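Local coordinates for protein HpuA (Kingella denitrificans ATCC 33394, PDB 5EC6) that binds haemoglobin as an outer-membrane lipoprotein receptor and probably takes part in the uptake of haem iron, at residues 27-39 with 47-59. Residues are numbered along the deposited sequence; the frame is centred on the assembly and turned at random.
Sequences PNIVADTSTDREQ and GSVKPFTITKPSP
V49 CG2 opens the contact against Q39 CB and OE1, the side chains crossing at about a right angle. The P51 ring packs into the loop 32-39: its CG lies 3.5 Å from both D32 O and R37 O, its CD touches Q39 CG, and its CB lies beside the R37 side chain, which bends at chi2 and chi3 to run past the ring. Q39 NE2 braces that loop with a bond to R37 O (3.0 Å), straight at the N-H but from above the carbonyl plane, and also bonds T155 OG1; D32 OD1 accepts from S34 N, closing an Asx turn, and from S34 OG. D32 N starts the backbone ladder, reaching P51 O from above the carbonyl plane. A water ties F52 O to D32 OD2 and R37 NE, lying in the guanidinium plane. The F52 ring lies obliquely by I29 and A31, CD2 3.7 Å from I29 CG2 and CE2 3.9 Å from A31 CB. T53 and V30 form the hydrogen-bonded antiparallel pair, T53 N to V30 O at 2.8 Å and V30 N to T53 O at 3.0 Å; a second water links T53 OG1 to V30 O. I54 and I29 lie side by side, pointing the same way, I54 CG1 against I29 CG2. T55 N ends the ladder on N28 O (2.8 Å), which a third water joins to T55 OG1, itself also bonded to T67 OG1. Strand 29-31 edges a four-stranded antiparallel sheet, strand 48-57 separating it from strand 65-74; beyond lies strand 80-81, whose Y80 ring stands roughly perpendicular to that of F52.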
ATOM      1  N   PRO A  27      20.395 -21.610   0.885  1.00 25.98           N
ATOM      2  CA  PRO A  27      21.472 -20.734   1.304  1.00 26.67           C
ATOM      3  C   PRO A  27      21.617 -19.473   0.437  1.00 23.92           C
ATOM      4  O   PRO A  27      22.271 -18.537   0.833  1.00 28.16           O
ATOM      5  CB  PRO A  27      22.727 -21.632   1.225  1.00 29.63           C
ATOM      6  CG  PRO A  27      22.359 -22.721   0.311  1.00 29.73           C
ATOM      7  CD  PRO A  27      20.872 -22.882   0.325  1.00 30.02           C
ATOM      8  N   ASN A  28      20.951 -19.463  -0.713  1.00 24.88           N
ATOM      9  CA  ASN A  28      20.989 -18.301  -1.581  1.00 24.96           C
ATOM     10  C   ASN A  28      19.928 -17.265  -1.219  1.00 23.04           C
ATOM     11  O   ASN A  28      19.912 -16.191  -1.797  1.00 22.53           O
ATOM     12  CB  ASN A  28      20.777 -18.732  -3.011  1.00 28.19           C
ATOM     13  CG  ASN A  28      22.017 -19.389  -3.579  1.00 31.12           C
ATOM     14  OD1 ASN A  28      23.129 -19.077  -3.164  1.00 35.91           O
ATOM     15  ND2 ASN A  28      21.831 -20.274  -4.496  1.00 41.62           N
ATOM     16  N   ILE A  29      19.052 -17.595  -0.269  1.00 23.21           N
ATOM     17  CA  ILE A  29      17.988 -16.665   0.137  1.00 23.43           C
ATOM     18  C   ILE A  29      18.150 -16.461   1.627  1.00 24.54           C
ATOM     19  O   ILE A  29      17.943 -17.410   2.377  1.00 29.08           O
ATOM     20  CB  ILE A  29      16.617 -17.224  -0.229  1.00 23.68           C
ATOM     21  CG1 ILE A  29      16.516 -17.381  -1.746  1.00 24.71           C
ATOM     22  CG2 ILE A  29      15.483 -16.299   0.282  1.00 26.00           C
ATOM     23  CD1 ILE A  29      15.276 -18.050  -2.230  1.00 27.95           C
ATOM     24  N   VAL A  30      18.581 -15.272   2.031  1.00 22.08           N
ATOM     25  CA  VAL A  30      18.967 -14.973   3.389  1.00 23.85           C
ATOM     26  C   VAL A  30      18.147 -13.814   3.973  1.00 25.30           C
ATOM     27  O   VAL A  30      18.088 -12.717   3.428  1.00 21.35           O
ATOM     28  CB  VAL A  30      20.435 -14.602   3.457  1.00 26.20           C
ATOM     29  CG1 VAL A  30      20.894 -14.316   4.880  1.00 28.94           C
ATOM     30  CG2 VAL A  30      21.272 -15.722   2.812  1.00 28.52           C
ATOM     31  N   ALA A  31      17.538 -14.063   5.132  1.00 25.71           N
ATOM     32  CA  ALA A  31      16.728 -13.053   5.755  1.00 25.99           C
ATOM     33  C   ALA A  31      17.600 -11.884   6.141  1.00 25.44           C
ATOM     34  O   ALA A  31      18.743 -12.041   6.627  1.00 26.42           O
ATOM     35  CB  ALA A  31      15.996 -13.627   6.974  1.00 29.16           C
ATOM     36  N   ASP A  32      17.090 -10.684   5.882  1.00 23.90           N
ATOM     37  CA  ASP A  32      17.822  -9.461   6.121  1.00 26.72           C
ATOM     38  C   ASP A  32      17.383  -8.900   7.479  1.00 29.98           C
ATOM     39  O   ASP A  32      16.227  -8.476   7.643  1.00 27.55           O
ATOM     40  CB  ASP A  32      17.562  -8.462   4.980  1.00 28.27           C
ATOM     41  CG  ASP A  32      18.479  -7.260   5.021  1.00 31.68           C
ATOM     42  OD1 ASP A  32      19.002  -6.938   6.106  1.00 35.34           O
ATOM     43  OD2 ASP A  32      18.637  -6.595   3.975  1.00 32.05           O
ATOM     44  N   THR A  33      18.304  -8.893   8.438  1.00 30.35           N
ATOM     45  CA  THR A  33      17.990  -8.435   9.799  1.00 36.58           C
ATOM     46  C   THR A  33      18.459  -7.000  10.079  1.00 36.06           C
ATOM     47  O   THR A  33      18.360  -6.520  11.210  1.00 38.37           O
ATOM     48  CB  THR A  33      18.641  -9.375  10.830  1.00 36.03           C
ATOM     49  OG1 THR A  33      20.019  -9.479  10.518  1.00 39.64           O
ATOM     50  CG2 THR A  33      18.029 -10.733  10.765  1.00 40.64           C
ATOM     51  N   SER A  34      18.962  -6.318   9.066  1.00 32.74           N
ATOM     52  CA  SER A  34      19.466  -4.961   9.243  1.00 33.32           C
ATOM     53  C   SER A  34      18.339  -3.987   9.641  1.00 35.25           C
ATOM     54  O   SER A  34      17.172  -4.104   9.183  1.00 31.92           O
ATOM     55  CB  SER A  34      20.188  -4.500   7.987  1.00 35.30           C
ATOM     56  OG  SER A  34      19.270  -4.079   6.982  1.00 35.66           O
ATOM     57  N   THR A  35      18.674  -3.004  10.480  1.00 34.81           N
ATOM     58  CA  THR A  35      17.667  -2.040  10.939  1.00 33.03           C
ATOM     59  C   THR A  35      17.136  -1.230   9.764  1.00 33.28           C
ATOM     60  O   THR A  35      15.953  -0.871   9.705  1.00 31.19           O
ATOM     61  CB  THR A  35      18.221  -1.083  12.039  1.00 40.41           C
ATOM     62  OG1 THR A  35      19.205  -0.236  11.458  1.00 41.47           O
ATOM     63  CG2 THR A  35      18.842  -1.854  13.178  1.00 40.63           C
ATOM     64  N   ASP A  36      18.020  -0.953   8.810  1.00 31.76           N
ATOM     65  CA  ASP A  36      17.704  -0.167   7.654  1.00 33.48           C
ATOM     66  C   ASP A  36      16.557  -0.765   6.810  1.00 28.58           C
ATOM     67  O   ASP A  36      15.897  -0.038   6.046  1.00 30.93           O
ATOM     68  CB  ASP A  36      18.985  -0.091   6.799  1.00 36.18           C
ATOM     69  CG  ASP A  36      18.773   0.602   5.481  1.00 44.61           C
ATOM     70  OD1 ASP A  36      18.567   1.834   5.500  1.00 47.34           O
ATOM     71  OD2 ASP A  36      18.811  -0.077   4.420  1.00 48.60           O
ATOM     72  N   ARG A  37      16.387  -2.080   6.875  1.00 26.71           N
ATOM     73  CA  ARG A  37      15.439  -2.757   5.979  1.00 23.52           C
ATOM     74  C   ARG A  37      14.217  -3.247   6.721  1.00 24.10           C
ATOM     75  O   ARG A  37      13.380  -3.891   6.105  1.00 22.53           O
ATOM     76  CB  ARG A  37      16.085  -3.935   5.230  1.00 22.61           C
ATOM     77  CG  ARG A  37      17.088  -3.483   4.154  1.00 22.31           C
ATOM     78  CD  ARG A  37      16.447  -3.058   2.863  1.00 23.87           C
ATOM     79  NE  ARG A  37      15.881  -4.185   2.143  1.00 22.64           N
ATOM     80  CZ  ARG A  37      14.970  -4.067   1.173  1.00 21.15           C
ATOM     81  NH1 ARG A  37      14.444  -2.885   0.822  1.00 24.36           N
ATOM     82  NH2 ARG A  37      14.541  -5.148   0.606  1.00 23.61           N
ATOM     83  N   GLU A  38      14.088  -2.936   8.019  1.00 23.92           N
ATOM     84  CA  GLU A  38      12.946  -3.382   8.801  1.00 25.56           C
ATOM     85  C   GLU A  38      11.620  -2.910   8.201  1.00 21.55           C
ATOM     86  O   GLU A  38      11.486  -1.772   7.751  1.00 22.96           O
ATOM     87  CB  GLU A  38      13.031  -2.881  10.238  1.00 28.94           C
ATOM     88  CG  GLU A  38      14.145  -3.542  11.050  1.00 36.48           C
ATOM     89  CD  GLU A  38      14.277  -2.980  12.457  1.00 43.96           C
ATOM     90  OE1 GLU A  38      13.639  -1.923  12.747  1.00 48.16           O
ATOM     91  OE2 GLU A  38      15.017  -3.609  13.247  1.00 46.61           O
ATOM     92  N   GLN A  39      10.680  -3.837   8.145  1.00 21.10           N
ATOM     93  CA  GLN A  39       9.379  -3.571   7.514  1.00 19.54           C
ATOM     94  C   GLN A  39       8.316  -3.579   8.629  1.00 20.01           C
ATOM     95  O   GLN A  39       8.495  -4.205   9.656  1.00 22.17           O
ATOM     96  CB  GLN A  39       9.048  -4.642   6.473  1.00 19.66           C
ATOM     97  CG  GLN A  39      10.069  -4.752   5.349  1.00 19.69           C
ATOM     98  CD  GLN A  39      10.066  -3.527   4.482  1.00 19.35           C
ATOM     99  OE1 GLN A  39       9.078  -3.215   3.852  1.00 20.75           O
ATOM    100  NE2 GLN A  39      11.144  -2.789   4.517  1.00 19.61           N
ATOM    101  N   GLY A  47       0.078 -12.586   8.191  1.00 18.94           N
ATOM    102  CA  GLY A  47       0.864 -12.345   6.940  1.00 18.79           C
ATOM    103  C   GLY A  47       1.655 -11.068   7.109  1.00 18.53           C
ATOM    104  O   GLY A  47       1.280 -10.132   7.848  1.00 19.10           O
ATOM    105  N   SER A  48       2.822 -11.007   6.472  1.00 17.39           N
ATOM    106  CA  SER A  48       3.646  -9.817   6.536  1.00 17.58           C
ATOM    107  C   SER A  48       4.654  -9.762   5.385  1.00 19.21           C
ATOM    108  O   SER A  48       4.951 -10.800   4.747  1.00 19.84           O
ATOM    109  CB  SER A  48       4.368  -9.722   7.879  1.00 20.20           C
ATOM    110  OG  SER A  48       5.358 -10.710   8.023  1.00 22.93           O
ATOM    111  N   VAL A  49       5.151  -8.566   5.109  1.00 17.59           N
ATOM    112  CA  VAL A  49       6.256  -8.385   4.120  1.00 18.26           C
ATOM    113  C   VAL A  49       7.588  -8.460   4.862  1.00 18.34           C
ATOM    114  O   VAL A  49       7.753  -7.906   5.974  1.00 18.58           O
ATOM    115  CB  VAL A  49       6.105  -7.110   3.273  1.00 17.17           C
ATOM    116  CG1 VAL A  49       4.992  -7.249   2.279  1.00 17.39           C
ATOM    117  CG2 VAL A  49       5.951  -5.849   4.126  1.00 19.67           C
ATOM    118  N   LYS A  50       8.566  -9.190   4.275  1.00 16.66           N
ATOM    119  CA  LYS A  50       9.793  -9.458   4.959  1.00 19.33           C
ATOM    120  C   LYS A  50      10.965  -9.275   3.968  1.00 18.54           C
ATOM    121  O   LYS A  50      10.830  -9.612   2.789  1.00 18.84           O
ATOM    122  CB  LYS A  50       9.814 -10.870   5.516  1.00 21.93           C
ATOM    123  CG  LYS A  50       8.861 -11.098   6.678  1.00 24.88           C
ATOM    124  CD  LYS A  50       9.171 -12.380   7.400  1.00 31.46           C
ATOM    125  CE  LYS A  50       8.542 -12.391   8.787  1.00 35.64           C
ATOM    126  NZ  LYS A  50       8.681 -13.768   9.340  1.00 38.77           N
ATOM    127  N   PRO A  51      12.055  -8.666   4.435  1.00 19.08           N
ATOM    128  CA  PRO A  51      13.213  -8.384   3.526  1.00 18.36           C
ATOM    129  C   PRO A  51      14.213  -9.549   3.483  1.00 19.54           C
ATOM    130  O   PRO A  51      14.486 -10.203   4.507  1.00 18.76           O
ATOM    131  CB  PRO A  51      13.868  -7.184   4.184  1.00 19.51           C
ATOM    132  CG  PRO A  51      13.607  -7.365   5.659  1.00 20.61           C
ATOM    133  CD  PRO A  51      12.259  -8.055   5.757  1.00 21.07           C
ATOM    134  N   PHE A  52      14.799  -9.746   2.305  1.00 19.09           N
ATOM    135  CA  PHE A  52      15.765 -10.820   2.063  1.00 20.03           C
ATOM    136  C   PHE A  52      16.894 -10.293   1.177  1.00 21.71           C
ATOM    137  O   PHE A  52      16.748  -9.322   0.444  1.00 20.75           O
ATOM    138  CB  PHE A  52      15.083 -11.993   1.344  1.00 18.97           C
ATOM    139  CG  PHE A  52      14.210 -12.806   2.234  1.00 20.04           C
ATOM    140  CD1 PHE A  52      12.887 -12.414   2.429  1.00 20.00           C
ATOM    141  CD2 PHE A  52      14.719 -13.870   2.937  1.00 21.45           C
ATOM    142  CE1 PHE A  52      12.082 -13.133   3.238  1.00 21.32           C
ATOM    143  CE2 PHE A  52      13.918 -14.583   3.808  1.00 24.26           C
ATOM    144  CZ  PHE A  52      12.602 -14.211   3.942  1.00 22.07           C
ATOM    145  N   THR A  53      18.023 -10.984   1.268  1.00 20.38           N
ATOM    146  CA  THR A  53      19.109 -10.822   0.294  1.00 20.46           C
ATOM    147  C   THR A  53      19.172 -12.104  -0.497  1.00 19.93           C
ATOM    148  O   THR A  53      19.299 -13.177   0.073  1.00 20.91           O
ATOM    149  CB  THR A  53      20.414 -10.543   1.047  1.00 22.20           C
ATOM    150  OG1 THR A  53      20.272  -9.325   1.795  1.00 23.85           O
ATOM    151  CG2 THR A  53      21.593 -10.344   0.077  1.00 23.96           C
ATOM    152  N   ILE A  54      18.996 -11.989  -1.815  1.00 18.51           N
ATOM    153  CA  ILE A  54      18.779 -13.125  -2.661  1.00 18.11           C
ATOM    154  C   ILE A  54      19.865 -13.158  -3.749  1.00 20.59           C
ATOM    155  O   ILE A  54      20.057 -12.170  -4.480  1.00 20.85           O
ATOM    156  CB  ILE A  54      17.384 -13.115  -3.244  1.00 21.40           C
ATOM    157  CG1 ILE A  54      16.393 -13.248  -2.070  1.00 20.19           C
ATOM    158  CG2 ILE A  54      17.194 -14.226  -4.244  1.00 20.98           C
ATOM    159  CD1 ILE A  54      14.971 -13.416  -2.458  1.00 21.00           C
ATOM    160  N   THR A  55      20.492 -14.319  -3.856  1.00 19.13           N
ATOM    161  CA  THR A  55      21.549 -14.553  -4.863  1.00 20.37           C
ATOM    162  C   THR A  55      21.025 -15.508  -5.907  1.00 20.78           C
ATOM    163  O   THR A  55      20.415 -16.557  -5.591  1.00 21.85           O
ATOM    164  CB  THR A  55      22.811 -15.049  -4.164  1.00 19.65           C
ATOM    165  OG1 THR A  55      23.268 -14.089  -3.208  1.00 22.57           O
ATOM    166  CG2 THR A  55      23.947 -15.256  -5.178  1.00 22.14           C
ATOM    167  N   LYS A  56      21.225 -15.142  -7.184  1.00 20.67           N
ATOM    168  CA  LYS A  56      20.707 -15.903  -8.314  1.00 22.73           C
ATOM    169  C   LYS A  56      21.785 -15.957  -9.397  1.00 22.22           C
ATOM    170  O   LYS A  56      22.546 -15.036  -9.519  1.00 19.73           O
ATOM    171  CB  LYS A  56      19.502 -15.224  -8.986  1.00 28.20           C
ATOM    172  CG  LYS A  56      18.393 -14.815  -8.047  1.00 37.01           C
ATOM    173  CD  LYS A  56      17.225 -14.197  -8.799  1.00 40.12           C
ATOM    174  CE  LYS A  56      15.943 -14.327  -7.998  1.00 45.13           C
ATOM    175  NZ  LYS A  56      14.971 -13.279  -8.401  1.00 50.36           N
ATOM    176  N   PRO A  57      21.800 -17.027 -10.194  1.00 21.67           N
ATOM    177  CA  PRO A  57      22.804 -17.060 -11.280  1.00 21.58           C
ATOM    178  C   PRO A  57      22.451 -16.058 -12.379  1.00 19.74           C
ATOM    179  O   PRO A  57      21.279 -15.849 -12.683  1.00 21.07           O
ATOM    180  CB  PRO A  57      22.674 -18.479 -11.837  1.00 23.53           C
ATOM    181  CG  PRO A  57      21.344 -18.935 -11.425  1.00 25.43           C
ATOM    182  CD  PRO A  57      21.029 -18.272 -10.117  1.00 23.19           C
ATOM    183  N   SER A  58      23.483 -15.448 -12.984  1.00 19.37           N
ATOM    184  CA  SER A  58      23.259 -14.573 -14.105  1.00 18.27           C
ATOM    185  C   SER A  58      22.652 -15.398 -15.283  1.00 17.00           C
ATOM    186  O   SER A  58      23.163 -16.494 -15.560  1.00 18.09           O
ATOM    187  CB  SER A  58      24.601 -14.004 -14.589  1.00 17.35           C
ATOM    188  OG  SER A  58      24.427 -13.296 -15.809  1.00 17.39           O
ATOM    189  N   PRO A  59      21.657 -14.856 -16.003  1.00 18.30           N
ATOM    190  CA  PRO A  59      21.211 -15.469 -17.258  1.00 18.60           C
ATOM    191  C   PRO A  59      22.190 -15.358 -18.391  1.00 17.67           C
ATOM    192  O   PRO A  59      21.928 -15.982 -19.430  1.00 18.53           O
ATOM    193  CB  PRO A  59      19.945 -14.677 -17.620  1.00 20.04           C
ATOM    194  CG  PRO A  59      19.502 -14.057 -16.341  1.00 21.15           C
ATOM    195  CD  PRO A  59      20.764 -13.739 -15.638  1.00 20.45           C
TER
HETATM  196  O   HOH W   1      22.090 -13.992  -0.715  1.00 23.81           O
HETATM  197  O   HOH W   2      20.405 -10.660   4.330  1.00 38.22           O
HETATM  198  O   HOH W   3      16.727  -6.804   1.924  1.00 25.94           O